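Side-chain contact in Nsp15 (Middle East respiratory syndrome-related coronavirus, PDB 5YVD), which is an endoribonuclease of the EndoU clan that probably cleaves viral RNA at uridylates and assembles as a hexamer: residues D216-K221 against V232-F237. Numbering follows the deposited sequence.
Sequences DVFIKK and VVYGDF
Phe-218 and Ile-219, neighbours on helix 215-221, receive the side chain of Tyr-234, which reaches over from the last turn of helix 229-234. The contact is made by side chains alone: the nearest pair of CA atoms, Ile-219 and Tyr-234, is 10.5 Å apart, and the two segments bury 114 Å² between them. Ahead of the contact on the first helix, Asp-216 OD2 accepts Lys-220 NZ at 2.8 Å, on the syn side of the carboxylate, an i to i+4 salt bridge along one helix face that lies clear of the tyrosine. At Phe-218 the phenol oxygen does the touching: Tyr-234 OH comes to 3.5 Å from Phe-218 CB and 3.6 Å from Phe-218 CD2, meeting the root of the ring obliquely. With CG anti to the backbone N (chi1 -180°), the Phe-218 ring runs away from the hydroxyl, and OH meets only its near end; the same ring packs edge-to-face with Phe-210. Ile-219 adds a looser apolar contact, its CG1 standing 4.5 Å from Tyr-234 CE2. No hydrogen bond spans the segments. The Tyr-234 ring also meets that of Phe-210, on helix 205-212, with the ring planes at about 30°, and Phe-218 touches Leu-296 of helix 296-304. Such an aromatic cluster, in which Phe-210 is shared by Phe-218 and Tyr-234, is buried helix-to-helix packing, here joining three successive short helices of the EndoU-family endoribonuclease domain.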
ATOM      1  N   ASP A 216     -14.136  48.906  21.817  1.00 43.26           N
ATOM      2  CA  ASP A 216     -13.843  50.242  22.352  1.00 45.01           C
ATOM      3  C   ASP A 216     -14.105  50.348  23.881  1.00 41.45           C
ATOM      4  O   ASP A 216     -13.347  51.008  24.600  1.00 33.65           O
ATOM      5  CB  ASP A 216     -14.617  51.310  21.575  1.00 45.56           C
ATOM      6  CG  ASP A 216     -14.103  52.699  21.849  1.00 49.41           C
ATOM      7  OD1 ASP A 216     -12.947  52.999  21.465  1.00 53.66           O
ATOM      8  OD2 ASP A 216     -14.852  53.494  22.457  1.00 54.23           O
ATOM      9  N   VAL A 217     -15.148  49.657  24.352  1.00 40.21           N
ATOM     10  CA  VAL A 217     -15.518  49.642  25.774  1.00 40.82           C
ATOM     11  C   VAL A 217     -14.485  48.880  26.636  1.00 42.10           C
ATOM     12  O   VAL A 217     -14.262  49.199  27.808  1.00 45.18           O
ATOM     13  CB  VAL A 217     -16.925  49.012  25.947  1.00 39.13           C
ATOM     14  CG1 VAL A 217     -17.284  48.817  27.408  1.00 38.78           C
ATOM     15  CG2 VAL A 217     -17.976  49.868  25.259  1.00 38.15           C
ATOM     16  N   PHE A 218     -13.872  47.864  26.049  1.00 42.71           N
ATOM     17  CA  PHE A 218     -12.928  47.015  26.755  1.00 42.38           C
ATOM     18  C   PHE A 218     -11.559  47.715  26.832  1.00 44.52           C
ATOM     19  O   PHE A 218     -10.960  47.825  27.916  1.00 45.23           O
ATOM     20  CB  PHE A 218     -12.842  45.649  26.046  1.00 42.08           C
ATOM     21  CG  PHE A 218     -11.884  44.672  26.694  1.00 42.69           C
ATOM     22  CD1 PHE A 218     -12.340  43.736  27.605  1.00 44.33           C
ATOM     23  CD2 PHE A 218     -10.539  44.684  26.365  1.00 42.87           C
ATOM     24  CE1 PHE A 218     -11.476  42.847  28.202  1.00 47.66           C
ATOM     25  CE2 PHE A 218      -9.660  43.808  26.952  1.00 47.71           C
ATOM     26  CZ  PHE A 218     -10.126  42.884  27.880  1.00 51.55           C
ATOM     27  N   ILE A 219     -11.067  48.180  25.684  1.00 42.49           N
ATOM     28  CA  ILE A 219      -9.814  48.905  25.631  1.00 45.82           C
ATOM     29  C   ILE A 219      -9.785  49.978  26.718  1.00 49.31           C
ATOM     30  O   ILE A 219      -8.791  50.109  27.457  1.00 48.61           O
ATOM     31  CB  ILE A 219      -9.553  49.522  24.223  1.00 47.67           C
ATOM     32  CG1 ILE A 219      -9.169  48.419  23.225  1.00 47.45           C
ATOM     33  CG2 ILE A 219      -8.412  50.534  24.268  1.00 46.56           C
ATOM     34  CD1 ILE A 219      -9.055  48.880  21.793  1.00 47.60           C
ATOM     35  N   LYS A 220     -10.885  50.719  26.832  1.00 52.76           N
ATOM     36  CA  LYS A 220     -10.969  51.820  27.791  1.00 55.36           C
ATOM     37  C   LYS A 220     -11.162  51.358  29.234  1.00 54.53           C
ATOM     38  O   LYS A 220     -10.603  51.960  30.148  1.00 57.58           O
ATOM     39  CB  LYS A 220     -12.057  52.809  27.377  1.00 59.83           C
ATOM     40  CG  LYS A 220     -11.705  53.558  26.097  1.00 62.79           C
ATOM     41  CD  LYS A 220     -12.914  54.267  25.501  1.00 64.54           C
ATOM     42  CE  LYS A 220     -12.516  55.060  24.261  1.00 64.95           C
ATOM     43  NZ  LYS A 220     -13.675  55.740  23.605  1.00 60.49           N
ATOM     44  N   LYS A 221     -11.936  50.299  29.453  1.00 49.23           N
ATOM     45  CA  LYS A 221     -12.063  49.743  30.795  1.00 48.22           C
ATOM     46  C   LYS A 221     -10.736  49.319  31.433  1.00 51.30           C
ATOM     47  O   LYS A 221     -10.556  49.459  32.655  1.00 50.77           O
ATOM     48  CB  LYS A 221     -12.978  48.542  30.780  1.00 50.91           C
ATOM     49  CG  LYS A 221     -12.995  47.758  32.080  1.00 49.79           C
ATOM     50  CD  LYS A 221     -14.305  47.012  32.263  1.00 50.01           C
ATOM     51  CE  LYS A 221     -14.228  46.103  33.483  1.00 50.25           C
ATOM     52  NZ  LYS A 221     -15.512  45.402  33.729  1.00 49.72           N
ATOM     53  N   VAL A 232      -3.403  43.776  17.568  1.00 37.59           N
ATOM     54  CA  VAL A 232      -2.716  42.623  18.117  1.00 40.43           C
ATOM     55  C   VAL A 232      -3.697  41.521  18.533  1.00 40.38           C
ATOM     56  O   VAL A 232      -3.546  40.359  18.161  1.00 43.99           O
ATOM     57  CB  VAL A 232      -1.804  43.037  19.305  1.00 40.71           C
ATOM     58  CG1 VAL A 232      -1.151  41.822  19.920  1.00 42.89           C
ATOM     59  CG2 VAL A 232      -0.721  44.002  18.857  1.00 40.16           C
ATOM     60  N   VAL A 233      -4.710  41.880  19.299  1.00 39.57           N
ATOM     61  CA  VAL A 233      -5.600  40.880  19.876  1.00 40.09           C
ATOM     62  C   VAL A 233      -6.886  40.689  19.058  1.00 39.08           C
ATOM     63  O   VAL A 233      -7.191  39.580  18.609  1.00 42.16           O
ATOM     64  CB  VAL A 233      -5.940  41.240  21.319  1.00 39.73           C
ATOM     65  CG1 VAL A 233      -6.611  40.064  22.012  1.00 41.80           C
ATOM     66  CG2 VAL A 233      -4.660  41.629  22.060  1.00 40.78           C
ATOM     67  N   TYR A 234      -7.626  41.763  18.837  1.00 37.43           N
ATOM     68  CA  TYR A 234      -8.880  41.664  18.083  1.00 34.71           C
ATOM     69  C   TYR A 234      -8.650  41.206  16.672  1.00 35.72           C
ATOM     70  O   TYR A 234      -9.452  40.446  16.131  1.00 34.43           O
ATOM     71  CB  TYR A 234      -9.597  42.980  18.082  1.00 31.88           C
ATOM     72  CG  TYR A 234     -10.178  43.278  19.418  1.00 32.21           C
ATOM     73  CD1 TYR A 234     -11.386  42.699  19.801  1.00 33.47           C
ATOM     74  CD2 TYR A 234      -9.524  44.110  20.316  1.00 30.11           C
ATOM     75  CE1 TYR A 234     -11.948  42.955  21.036  1.00 32.58           C
ATOM     76  CE2 TYR A 234     -10.074  44.374  21.547  1.00 31.34           C
ATOM     77  CZ  TYR A 234     -11.286  43.791  21.900  1.00 32.50           C
ATOM     78  OH  TYR A 234     -11.843  44.040  23.126  1.00 34.70           O
ATOM     79  N   GLY A 235      -7.538  41.660  16.094  1.00 39.15           N
ATOM     80  CA  GLY A 235      -7.184  41.355  14.709  1.00 37.59           C
ATOM     81  C   GLY A 235      -7.740  42.423  13.799  1.00 36.51           C
ATOM     82  O   GLY A 235      -8.791  42.975  14.067  1.00 34.93           O
ATOM     83  N   ASP A 236      -7.004  42.716  12.732  1.00 39.68           N
ATOM     84  CA  ASP A 236      -7.417  43.625  11.667  1.00 37.78           C
ATOM     85  C   ASP A 236      -7.624  42.820  10.367  1.00 39.05           C
ATOM     86  O   ASP A 236      -6.683  42.188   9.849  1.00 39.74           O
ATOM     87  CB  ASP A 236      -6.333  44.662  11.486  1.00 36.62           C
ATOM     88  CG  ASP A 236      -6.642  45.658  10.426  1.00 36.35           C
ATOM     89  OD1 ASP A 236      -7.693  45.582   9.746  1.00 33.86           O
ATOM     90  OD2 ASP A 236      -5.781  46.539  10.276  1.00 39.20           O
ATOM     91  N   PHE A 237      -8.863  42.850   9.871  1.00 37.08           N
ATOM     92  CA  PHE A 237      -9.296  42.123   8.680  1.00 36.46           C
ATOM     93  C   PHE A 237      -9.693  43.080   7.554  1.00 38.77           C
ATOM     94  O   PHE A 237     -10.376  42.668   6.611  1.00 38.38           O
ATOM     95  CB  PHE A 237     -10.473  41.212   9.056  1.00 36.22           C
ATOM     96  CG  PHE A 237     -10.235  40.448  10.325  1.00 36.27           C
ATOM     97  CD1 PHE A 237      -9.604  39.204  10.292  1.00 35.94           C
ATOM     98  CD2 PHE A 237     -10.568  40.999  11.554  1.00 34.22           C
ATOM     99  CE1 PHE A 237      -9.329  38.515  11.462  1.00 36.62           C
ATOM    100  CE2 PHE A 237     -10.302  40.318  12.723  1.00 35.45           C
ATOM    101  CZ  PHE A 237      -9.680  39.074  12.682  1.00 37.28           C
TER